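Local coordinates for protein UDP-glucose 6-dehydrogenase (Pyrobaculum islandicum, PDB 3VTF) that probably oxidises UDP-glucose to UDP-glucuronate, using two molecules of NAD(+) and one of water for each sugar nucleotide, at residues L278-S283 against K307-V312; L339-K344 against R354-A359; V245-K250 against N313-R318. All coordinates share one frame; numbering follows the deposited sequence.

Interaction 1 (L278-S283 against K307-V312). With UPG (uridine-5'-diphosphate-glucose), chain B.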
loop_
_atom_site.group_PDB
_atom_site.type_symbol
_atom_site.label_atom_id
_atom_site.label_comp_id
_atom_site.label_asym_id
_atom_site.label_seq_id
_atom_site.Cartn_x
_atom_site.Cartn_y
_atom_site.Cartn_z
ATOM N N LEU A 278 14.980 8.401 -5.066
ATOM C CA LEU A 278 15.443 7.920 -6.366
ATOM C C LEU A 278 14.839 6.612 -6.807
ATOM O O LEU A 278 15.053 6.196 -7.959
ATOM C CB LEU A 278 16.962 7.741 -6.353
ATOM C CG LEU A 278 17.840 8.968 -6.370
ATOM C CD1 LEU A 278 19.277 8.422 -6.533
ATOM C CD2 LEU A 278 17.497 9.695 -7.653
ATOM N N GLY A 279 14.118 5.960 -5.908
ATOM C CA GLY A 279 13.396 4.693 -6.230
ATOM C C GLY A 279 14.092 3.479 -5.673
ATOM O O GLY A 279 15.106 3.615 -4.936
ATOM N N PHE A 280 13.658 2.280 -6.085
ATOM C CA PHE A 280 14.292 1.053 -5.472
ATOM C C PHE A 280 15.303 0.466 -6.428
ATOM O O PHE A 280 15.063 0.430 -7.666
ATOM C CB PHE A 280 13.184 0.030 -5.095
ATOM C CG PHE A 280 12.095 -0.129 -6.189
ATOM C CD1 PHE A 280 12.264 -1.064 -7.217
ATOM C CD2 PHE A 280 10.924 0.614 -6.170
ATOM C CE1 PHE A 280 11.342 -1.246 -8.215
ATOM C CE2 PHE A 280 9.957 0.463 -7.165
ATOM C CZ PHE A 280 10.174 -0.478 -8.228
ATOM N N GLY A 281 16.440 -0.026 -5.873
ATOM C CA GLY A 281 17.378 -0.786 -6.655
ATOM C C GLY A 281 17.552 -2.161 -5.974
ATOM O O GLY A 281 16.613 -2.678 -5.310
ATOM N N GLY A 282 18.729 -2.742 -6.122
ATOM C CA GLY A 282 19.007 -4.077 -5.519
ATOM C C GLY A 282 18.587 -5.175 -6.514
ATOM O O GLY A 282 17.964 -4.907 -7.567
ATOM N N SER A 283 18.926 -6.403 -6.173
ATOM C CA SER A 283 18.693 -7.523 -7.081
ATOM C C SER A 283 17.340 -8.120 -6.919
ATOM O O SER A 283 17.088 -9.126 -7.580
ATOM C CB SER A 283 19.725 -8.658 -6.912
ATOM O OG SER A 283 19.684 -9.125 -5.573
ATOM N N LYS A 307 2.865 -2.376 -13.838
ATOM C CA LYS A 307 3.644 -1.602 -14.878
ATOM C C LYS A 307 3.833 -0.125 -14.452
ATOM O O LYS A 307 4.900 0.429 -14.621
ATOM C CB LYS A 307 2.885 -1.654 -16.235
ATOM C CG LYS A 307 3.010 -3.107 -16.876
ATOM C CD LYS A 307 2.608 -3.101 -18.387
ATOM C CE LYS A 307 1.256 -2.473 -18.572
ATOM N NZ LYS A 307 0.676 -2.592 -19.958
ATOM N N ALA A 308 2.816 0.468 -13.871
ATOM C CA ALA A 308 2.936 1.880 -13.409
ATOM C C ALA A 308 3.983 2.015 -12.368
ATOM O O ALA A 308 4.820 3.006 -12.395
ATOM C CB ALA A 308 1.575 2.485 -12.996
ATOM N N VAL A 309 4.062 0.974 -11.499
ATOM C CA VAL A 309 5.077 0.976 -10.453
ATOM C C VAL A 309 6.436 1.100 -11.037
ATOM O O VAL A 309 7.315 1.858 -10.531
ATOM C CB VAL A 309 4.972 -0.354 -9.610
ATOM C CG1 VAL A 309 6.144 -0.451 -8.691
ATOM C CG2 VAL A 309 3.658 -0.283 -8.858
ATOM N N LEU A 310 6.695 0.295 -12.069
ATOM C CA LEU A 310 8.017 0.322 -12.712
ATOM C C LEU A 310 8.234 1.590 -13.558
ATOM O O LEU A 310 9.363 2.090 -13.628
ATOM C CB LEU A 310 8.215 -0.906 -13.647
ATOM C CG LEU A 310 8.935 -2.138 -13.105
ATOM C CD1 LEU A 310 9.307 -3.133 -14.239
ATOM C CD2 LEU A 310 10.185 -1.783 -12.269
ATOM N N ARG A 311 7.186 2.087 -14.218
ATOM C CA ARG A 311 7.349 3.362 -14.974
ATOM C C ARG A 311 7.854 4.498 -14.051
ATOM O O ARG A 311 8.781 5.273 -14.393
ATOM C CB ARG A 311 6.018 3.714 -15.554
ATOM C CG ARG A 311 5.922 5.076 -16.201
ATOM C CD ARG A 311 4.495 5.423 -16.699
ATOM N NE ARG A 311 4.418 6.864 -16.949
ATOM C CZ ARG A 311 4.558 7.379 -18.167
ATOM N NH1 ARG A 311 4.762 6.534 -19.169
ATOM N NH2 ARG A 311 4.510 8.702 -18.400
ATOM N N VAL A 312 7.227 4.646 -12.890
ATOM C CA VAL A 312 7.677 5.692 -11.928
ATOM C C VAL A 312 9.089 5.420 -11.513
ATOM O O VAL A 312 9.918 6.305 -11.515
ATOM C CB VAL A 312 6.711 5.705 -10.727
ATOM C CG1 VAL A 312 7.285 6.568 -9.562
ATOM C CG2 VAL A 312 5.381 6.235 -11.201
HETATM N N1 UPG B . 13.733 1.935 -0.677
HETATM C C2 UPG B . 13.157 3.195 -1.017
HETATM N N3 UPG B . 12.265 3.743 -0.189
HETATM C C4 UPG B . 11.856 3.057 0.944
HETATM C C5 UPG B . 12.389 1.772 1.312
HETATM C C6 UPG B . 13.323 1.220 0.413
HETATM O O2 UPG B . 13.492 3.821 -2.073
HETATM O O4 UPG B . 10.962 3.595 1.679
HETATM C C1C UPG B . 14.690 1.398 -1.672
HETATM C C2C UPG B . 15.999 1.048 -0.991
HETATM O O2C UPG B . 16.912 2.143 -0.977
HETATM C C3C UPG B . 16.529 -0.101 -1.876
HETATM C C4C UPG B . 15.264 -0.809 -2.365
HETATM O O4C UPG B . 14.184 0.099 -2.056
HETATM O O3C UPG B . 17.131 0.461 -3.073
HETATM C C5C UPG B . 14.992 -2.152 -1.646
HETATM O O5C UPG B . 15.245 -1.954 -0.250
HETATM P PA UPG B . 15.065 -3.249 0.816
HETATM O O1A UPG B . 13.579 -3.735 0.838
HETATM O O2A UPG B . 15.854 -2.914 2.107
HETATM O O3A UPG B . 16.110 -4.263 0.127
HETATM P PB UPG B . 16.074 -5.887 -0.113
HETATM O O1B UPG B . 17.235 -6.475 0.647
HETATM O O2B UPG B . 16.168 -5.804 -1.658
HETATM O O3B UPG B . 14.769 -6.551 0.518
HETATM C "C1'" UPG B . 13.610 -6.859 -0.317
HETATM C "C2'" UPG B . 12.431 -7.032 0.616
HETATM C "C3'" UPG B . 12.630 -8.351 1.401
HETATM C "C4'" UPG B . 12.781 -9.493 0.368
HETATM C "C5'" UPG B . 14.115 -9.237 -0.441
HETATM C "C6'" UPG B . 14.440 -10.242 -1.568
HETATM O "O2'" UPG B . 12.651 -5.866 1.501
HETATM O "O3'" UPG B . 11.480 -8.532 2.203
HETATM O "O4'" UPG B . 12.966 -10.714 1.116
HETATM O "O5'" UPG B . 13.816 -8.000 -1.149
HETATM O "O6'" UPG B . 13.211 -10.790 -2.104
#

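Interaction 2 (L339-K344 against R354-A359). With UPG (uridine-5'-diphosphate-glucose), chain B.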
loop_
_atom_site.group_PDB
_atom_site.type_symbol
_atom_site.label_atom_id
_atom_site.label_comp_id
_atom_site.label_asym_id
_atom_site.label_seq_id
_atom_site.Cartn_x
_atom_site.Cartn_y
_atom_site.Cartn_z
ATOM N N LEU A 339 27.016 10.922 -4.266
ATOM C CA LEU A 339 27.171 10.404 -2.928
ATOM C C LEU A 339 26.334 9.158 -2.744
ATOM O O LEU A 339 25.108 9.270 -2.579
ATOM C CB LEU A 339 26.807 11.432 -1.832
ATOM C CG LEU A 339 27.835 12.579 -1.680
ATOM C CD1 LEU A 339 27.337 13.685 -0.716
ATOM C CD2 LEU A 339 29.188 11.991 -1.251
ATOM N N GLY A 340 26.974 7.972 -2.760
ATOM C CA GLY A 340 26.229 6.736 -2.475
ATOM C C GLY A 340 26.150 5.879 -3.762
ATOM O O GLY A 340 25.671 6.351 -4.780
ATOM N N LEU A 341 26.684 4.647 -3.711
ATOM C CA LEU A 341 26.659 3.768 -4.835
ATOM C C LEU A 341 26.011 2.446 -4.415
ATOM O O LEU A 341 25.492 1.745 -5.267
ATOM C CB LEU A 341 28.087 3.489 -5.303
ATOM C CG LEU A 341 28.813 4.708 -5.853
ATOM C CD1 LEU A 341 30.296 4.430 -6.080
ATOM C CD2 LEU A 341 28.175 5.244 -7.139
ATOM N N ALA A 342 26.159 2.034 -3.145
ATOM C CA ALA A 342 25.442 0.839 -2.656
ATOM C C ALA A 342 23.937 1.042 -2.880
ATOM O O ALA A 342 23.453 2.166 -2.804
ATOM C CB ALA A 342 25.691 0.612 -1.175
ATOM N N PHE A 343 23.174 -0.024 -3.092
ATOM C CA PHE A 343 21.752 0.126 -3.456
ATOM C C PHE A 343 20.898 0.547 -2.267
ATOM O O PHE A 343 19.789 1.071 -2.428
ATOM C CB PHE A 343 21.205 -1.187 -4.074
ATOM C CG PHE A 343 20.689 -2.207 -3.087
ATOM C CD1 PHE A 343 19.363 -2.271 -2.784
ATOM C CD2 PHE A 343 21.524 -3.166 -2.584
ATOM C CE1 PHE A 343 18.843 -3.259 -1.962
ATOM C CE2 PHE A 343 21.042 -4.156 -1.744
ATOM C CZ PHE A 343 19.704 -4.217 -1.429
ATOM N N LYS A 344 21.442 0.345 -1.076
ATOM C CA LYS A 344 20.919 0.961 0.133
ATOM C C LYS A 344 22.048 1.025 1.172
ATOM O O LYS A 344 23.147 0.471 0.916
ATOM C CB LYS A 344 19.788 0.161 0.706
ATOM C CG LYS A 344 20.195 -1.284 1.024
ATOM C CD LYS A 344 19.005 -1.885 1.694
ATOM C CE LYS A 344 19.456 -3.082 2.484
ATOM N NZ LYS A 344 18.214 -3.722 2.985
ATOM N N ARG A 354 20.707 2.718 -7.838
ATOM C CA ARG A 354 20.313 4.023 -8.459
ATOM C C ARG A 354 21.510 5.022 -8.573
ATOM O O ARG A 354 21.559 5.867 -9.491
ATOM C CB ARG A 354 19.211 4.732 -7.655
ATOM C CG ARG A 354 18.080 3.876 -7.222
ATOM C CD ARG A 354 17.261 3.225 -8.271
ATOM N NE ARG A 354 17.900 2.099 -8.985
ATOM C CZ ARG A 354 17.575 1.844 -10.262
ATOM N NH1 ARG A 354 18.178 0.907 -10.971
ATOM N NH2 ARG A 354 16.631 2.576 -10.841
ATOM N N GLY A 355 22.428 4.943 -7.619
ATOM C CA GLY A 355 23.683 5.750 -7.650
ATOM C C GLY A 355 24.473 5.438 -8.899
ATOM O O GLY A 355 24.909 6.327 -9.556
ATOM N N VAL A 356 24.667 4.158 -9.207
ATOM C CA VAL A 356 25.387 3.718 -10.478
ATOM C C VAL A 356 24.629 4.231 -11.686
ATOM O O VAL A 356 25.247 4.791 -12.640
ATOM C CB VAL A 356 25.601 2.158 -10.503
ATOM C CG1 VAL A 356 26.165 1.684 -11.828
ATOM C CG2 VAL A 356 26.523 1.738 -9.336
ATOM N N GLU A 357 23.310 4.074 -11.668
ATOM C CA GLU A 357 22.448 4.523 -12.789
ATOM C C GLU A 357 22.588 6.021 -12.982
ATOM O O GLU A 357 22.668 6.491 -14.135
ATOM C CB GLU A 357 20.929 4.318 -12.550
ATOM C CG GLU A 357 20.339 3.069 -13.154
ATOM C CD GLU A 357 20.844 2.770 -14.536
ATOM O OE1 GLU A 357 20.405 3.461 -15.492
ATOM O OE2 GLU A 357 21.690 1.846 -14.644
ATOM N N VAL A 358 22.522 6.770 -11.863
ATOM C CA VAL A 358 22.728 8.242 -11.943
ATOM C C VAL A 358 24.148 8.578 -12.502
ATOM O O VAL A 358 24.252 9.446 -13.357
ATOM C CB VAL A 358 22.428 8.939 -10.597
ATOM C CG1 VAL A 358 22.958 10.367 -10.619
ATOM C CG2 VAL A 358 20.892 8.937 -10.393
ATOM N N ALA A 359 25.193 7.890 -12.045
ATOM C CA ALA A 359 26.574 8.113 -12.574
ATOM C C ALA A 359 26.561 7.916 -14.101
ATOM O O ALA A 359 27.023 8.790 -14.857
ATOM C CB ALA A 359 27.603 7.187 -11.892
HETATM N N1 UPG B . 13.733 1.935 -0.677
HETATM C C2 UPG B . 13.157 3.195 -1.017
HETATM N N3 UPG B . 12.265 3.743 -0.189
HETATM C C4 UPG B . 11.856 3.057 0.944
HETATM C C5 UPG B . 12.389 1.772 1.312
HETATM C C6 UPG B . 13.323 1.220 0.413
HETATM O O2 UPG B . 13.492 3.821 -2.073
HETATM O O4 UPG B . 10.962 3.595 1.679
HETATM C C1C UPG B . 14.690 1.398 -1.672
HETATM C C2C UPG B . 15.999 1.048 -0.991
HETATM O O2C UPG B . 16.912 2.143 -0.977
HETATM C C3C UPG B . 16.529 -0.101 -1.876
HETATM C C4C UPG B . 15.264 -0.809 -2.365
HETATM O O4C UPG B . 14.184 0.099 -2.056
HETATM O O3C UPG B . 17.131 0.461 -3.073
HETATM C C5C UPG B . 14.992 -2.152 -1.646
HETATM O O5C UPG B . 15.245 -1.954 -0.250
HETATM P PA UPG B . 15.065 -3.249 0.816
HETATM O O1A UPG B . 13.579 -3.735 0.838
HETATM O O2A UPG B . 15.854 -2.914 2.107
HETATM O O3A UPG B . 16.110 -4.263 0.127
HETATM P PB UPG B . 16.074 -5.887 -0.113
HETATM O O1B UPG B . 17.235 -6.475 0.647
HETATM O O2B UPG B . 16.168 -5.804 -1.658
HETATM O O3B UPG B . 14.769 -6.551 0.518
HETATM C "C1'" UPG B . 13.610 -6.859 -0.317
HETATM C "C2'" UPG B . 12.431 -7.032 0.616
HETATM C "C3'" UPG B . 12.630 -8.351 1.401
HETATM C "C4'" UPG B . 12.781 -9.493 0.368
HETATM C "C5'" UPG B . 14.115 -9.237 -0.441
HETATM C "C6'" UPG B . 14.440 -10.242 -1.568
HETATM O "O2'" UPG B . 12.651 -5.866 1.501
HETATM O "O3'" UPG B . 11.480 -8.532 2.203
HETATM O "O4'" UPG B . 12.966 -10.714 1.116
HETATM O "O5'" UPG B . 13.816 -8.000 -1.149
HETATM O "O6'" UPG B . 13.211 -10.790 -2.104
HETATM O O HOH W 1 22.723 3.982 -4.904
HETATM O O HOH W 2 19.775 2.233 -5.081
#

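Interaction 3 (V245-K250 against N313-R318)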
loop_
_atom_site.group_PDB
_atom_site.type_symbol
_atom_site.label_atom_id
_atom_site.label_comp_id
_atom_site.label_asym_id
_atom_site.label_seq_id
_atom_site.Cartn_x
_atom_site.Cartn_y
_atom_site.Cartn_z
ATOM N N VAL A 245 3.156 10.652 -5.581
ATOM C CA VAL A 245 2.667 11.729 -4.690
ATOM C C VAL A 245 3.760 12.816 -4.517
ATOM O O VAL A 245 3.450 14.038 -4.495
ATOM C CB VAL A 245 2.251 11.115 -3.337
ATOM C CG1 VAL A 245 1.929 12.205 -2.302
ATOM C CG2 VAL A 245 1.005 10.273 -3.609
ATOM N N GLY A 246 5.032 12.398 -4.423
ATOM C CA GLY A 246 6.170 13.304 -4.217
ATOM C C GLY A 246 6.430 14.266 -5.375
ATOM O O GLY A 246 6.728 15.456 -5.162
ATOM N N LEU A 247 6.247 13.778 -6.609
ATOM C CA LEU A 247 6.397 14.715 -7.737
ATOM C C LEU A 247 5.408 15.841 -7.620
ATOM O O LEU A 247 5.716 16.989 -7.980
ATOM C CB LEU A 247 6.201 13.916 -9.079
ATOM C CG LEU A 247 7.276 12.886 -9.344
ATOM C CD1 LEU A 247 6.862 11.966 -10.564
ATOM C CD2 LEU A 247 8.624 13.549 -9.591
ATOM N N LEU A 248 4.176 15.508 -7.178
ATOM C CA LEU A 248 3.143 16.452 -6.967
ATOM C C LEU A 248 3.401 17.361 -5.794
ATOM O O LEU A 248 3.236 18.633 -5.893
ATOM C CB LEU A 248 1.734 15.746 -6.911
ATOM C CG LEU A 248 0.545 16.627 -6.457
ATOM C CD1 LEU A 248 0.345 17.793 -7.480
ATOM C CD2 LEU A 248 -0.722 15.784 -6.529
ATOM N N ALA A 249 3.857 16.789 -4.679
ATOM C CA ALA A 249 4.162 17.599 -3.498
ATOM C C ALA A 249 5.228 18.650 -3.864
ATOM O O ALA A 249 5.135 19.787 -3.415
ATOM C CB ALA A 249 4.649 16.730 -2.335
ATOM N N LYS A 250 6.262 18.206 -4.579
ATOM C CA LYS A 250 7.372 19.050 -5.023
ATOM C C LYS A 250 6.790 20.260 -5.856
ATOM O O LYS A 250 7.129 21.397 -5.596
ATOM C CB LYS A 250 8.377 18.290 -5.904
ATOM C CG LYS A 250 9.610 19.137 -6.329
ATOM C CD LYS A 250 10.612 18.256 -7.160
ATOM C CE LYS A 250 11.845 19.089 -7.588
ATOM N NZ LYS A 250 12.485 19.672 -6.366
ATOM N N ASN A 313 9.421 4.141 -11.209
ATOM C CA ASN A 313 10.765 3.851 -10.727
ATOM C C ASN A 313 11.808 4.180 -11.750
ATOM O O ASN A 313 12.918 4.674 -11.407
ATOM C CB ASN A 313 10.847 2.366 -10.322
ATOM C CG ASN A 313 12.032 2.065 -9.443
ATOM O OD1 ASN A 313 12.933 1.262 -9.776
ATOM N ND2 ASN A 313 12.031 2.682 -8.304
ATOM N N GLU A 314 11.501 3.899 -13.024
ATOM C CA GLU A 314 12.540 4.119 -14.028
ATOM C C GLU A 314 12.727 5.619 -14.284
ATOM O O GLU A 314 13.764 6.049 -14.729
ATOM C CB GLU A 314 12.074 3.421 -15.333
ATOM C CG GLU A 314 12.338 1.908 -15.246
ATOM C CD GLU A 314 11.549 1.098 -16.312
ATOM O OE1 GLU A 314 10.643 1.667 -16.967
ATOM O OE2 GLU A 314 11.787 -0.120 -16.461
ATOM N N TYR A 315 11.672 6.384 -14.029
ATOM C CA TYR A 315 11.684 7.841 -14.223
ATOM C C TYR A 315 12.533 8.601 -13.208
ATOM O O TYR A 315 13.228 9.597 -13.578
ATOM C CB TYR A 315 10.244 8.368 -14.153
ATOM C CG TYR A 315 10.112 9.889 -14.275
ATOM C CD1 TYR A 315 10.340 10.502 -15.521
ATOM C CD2 TYR A 315 9.681 10.702 -13.175
ATOM C CE1 TYR A 315 10.179 11.878 -15.684
ATOM C CE2 TYR A 315 9.502 12.091 -13.316
ATOM C CZ TYR A 315 9.732 12.661 -14.601
ATOM O OH TYR A 315 9.548 14.015 -14.824
ATOM N N MET A 316 12.492 8.175 -11.925
ATOM C CA MET A 316 13.092 8.973 -10.868
ATOM C C MET A 316 14.582 9.344 -11.103
ATOM O O MET A 316 14.949 10.527 -10.878
ATOM C CB MET A 316 12.904 8.315 -9.457
ATOM C CG MET A 316 11.409 8.209 -9.078
ATOM S SD MET A 316 10.319 9.582 -9.350
ATOM C CE MET A 316 10.700 10.732 -8.023
ATOM N N PRO A 317 15.457 8.367 -11.449
ATOM C CA PRO A 317 16.870 8.750 -11.642
ATOM C C PRO A 317 17.091 9.727 -12.839
ATOM O O PRO A 317 17.959 10.612 -12.771
ATOM C CB PRO A 317 17.572 7.421 -11.975
ATOM C CG PRO A 317 16.634 6.369 -11.435
ATOM C CD PRO A 317 15.263 6.900 -11.570
ATOM N N ARG A 318 16.307 9.570 -13.902
ATOM C CA ARG A 318 16.342 10.518 -15.028
ATOM C C ARG A 318 15.898 11.881 -14.513
ATOM O O ARG A 318 16.479 12.922 -14.878
ATOM C CB ARG A 318 15.395 10.063 -16.177
ATOM C CG ARG A 318 15.926 8.882 -17.005
ATOM C CD ARG A 318 14.914 8.161 -17.935
ATOM N NE ARG A 318 13.784 8.989 -18.394
ATOM C CZ ARG A 318 12.465 8.652 -18.324
ATOM N NH1 ARG A 318 12.059 7.479 -17.815
ATOM N NH2 ARG A 318 11.515 9.486 -18.786
#

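Interaction 1 (L278-S283 against K307-V312)
Phe280 is the one residue of 278-283 that reaches helix residues 307-312, and it does so with the far end of its ring. Its CZ lies 4.1 Å from CG1 of Val309, which approaches obliquely, and 4.2 Å from CD2 of Leu310, which sits at the ring edge near the ring plane. The side chains of Phe280 and Val309 cross at about a right angle. CG1 of Val309 is the methyl placed opposite the backbone N (chi1 171°), and that rotation hands it to the ring. Leu310 starts off away from the loop, and its CD2 methyl turns back to meet the phenyl. A long flat side chain suits this place because it spans the gap between a substrate loop and a helix that stay well apart. Ala236 and Ser240 of helix 221-251 also touch the ring.

Both segments lie in the central domain of the UDP-glucose/GDP-mannose dehydrogenase family: the glycine-rich loop lines the UDP-glucose pocket, and helix 304-328, which comes later in the chain after helix 285-298, stands behind it.

At its root, Phe280 packs its CB 3.2 Å from the ribose ring oxygen O4C of UPG. Gly281, the next residue, offers its backbone N to the ribose O3C of UPG in a 2.9 Å hydrogen bond that is almost straight. Glycines fit this loop: at the backbone angles of Gly279 and Gly282 a CB would be pressed against the preceding carbonyl oxygen. Gly279 O receives a hydrogen bond from Arg427 NH2, which ties the substrate loop to another residue of the pocket.

Interaction 2 (L339-K344 against R354-A359)
The loop 339-344 passes closest to the start of helix 354-364 at Leu341 and Gly355, whose CA atoms are 4.6 Å apart. This is the first beta-alpha connection of the Rossmann-like UDP-binding domain, leading from strand 335-339 of the parallel sheet into the helix. Gly355 CA makes a CA-H...O contact with Gly340 O at 3.5 Å; this buried oxygen has no hydrogen-bond partner in the model, and the CA-H is what faces it. A CB at 355 would clash with that oxygen, while one at Gly340 would press on the preceding carbonyl oxygen, which favours glycine at both places. Two waters bridge the backbones, each donating to a carbonyl and accepting from an N-H: one joins Ala342 O to Gly355 N, the other Phe343 O to Arg354 N. Val356 N uses Ser353 OG instead.

Among the side chains, Leu341 CD2 lies against Gly355 C and, more loosely, CG2 of Val356. Branched aliphatic groups suit this buried seam. Phe343 and Lys344 face the substrate. Each has its CG between the backbone N and the carbonyl carbon (chi1 86° and 58°), and Lys344 CG rests 3.7 Å above the centre of the Phe343 ring, which holds UPG O3A at its edge, in plane. Phe343 O accepts a 2.8 Å hydrogen bond from ribose O3C and a weak one from O2C. The extended lysine ends with NZ hydrogen-bonded to phosphate oxygen O2A of UPG at 2.6 Å.

Interaction 3 (V245-K250 against N313-R318)
Leu247 carries the contact for 245-250, meeting Tyr315 and Met316 of 313-318. From the helix its CB heads toward 313-318, and CG lies opposite the carbonyl carbon (chi1 -66°), which carries the branch point out into the gap between helices whose nearest CA atoms, those of Leu247 and Met316, remain 9.4 Å apart. There the two methyls divide the work. CD1 meets the tyrosine ring obliquely, 3.8 Å from Tyr315 CE2 and 4.0 Å from Tyr315 CD2. CD2 reaches the terminal methyl of the methionine, 3.8 Å from Met316 CE, and also lies 4.1 Å from Tyr315 CE2.

A forked leucine suits this place because its two methyls can meet two different partners, a ring and a thioether methyl. Met316 suits its own because its unbranched, flexible side chain, which leaves its helix along the contact and not straight at Leu247, bends at chi2 and chi3 (-45° and -77°) to turn CE to the leucine; the two side chains run alongside in opposite senses. Tyr315 is only partly buried: its ring also meets that of Tyr319, and NH2 of Arg318 lies at its edge, in plane.

The contact joins two helices of the central domain, 221-251 and 304-328, beside the second subunit. Leu247 also touches Tyr319, one turn beyond Tyr315, and Leu301 of the second subunit, while Pro317, at a kink of helix 304-328, leans on helix 354-364 of the UDP-binding domain.

Overall arrangement
Interactions 1 and 3 share helix 304-328, and interaction 1 is nested inside the chain loop that interaction 3 closes; both also touch the second subunit. Interaction 2 belongs to the UDP-binding domain, yet it meets the loop of interaction 1: Gly282 CA packs 3.3 Å from Phe343 CD1, and Leu278 O lies 3.7 Å from Arg354 CD. Interactions 1 and 2 are buried and converge on the same UPG molecule. Their chemistry differs: in interaction 1 apolar ring contacts are joined to a backbone hydrogen bond to the ligand, whereas interaction 2 relies on close backbone approach, bridging waters and a lysine at the phosphate. Interaction 3, partly buried and farther from the ligand, is purely apolar.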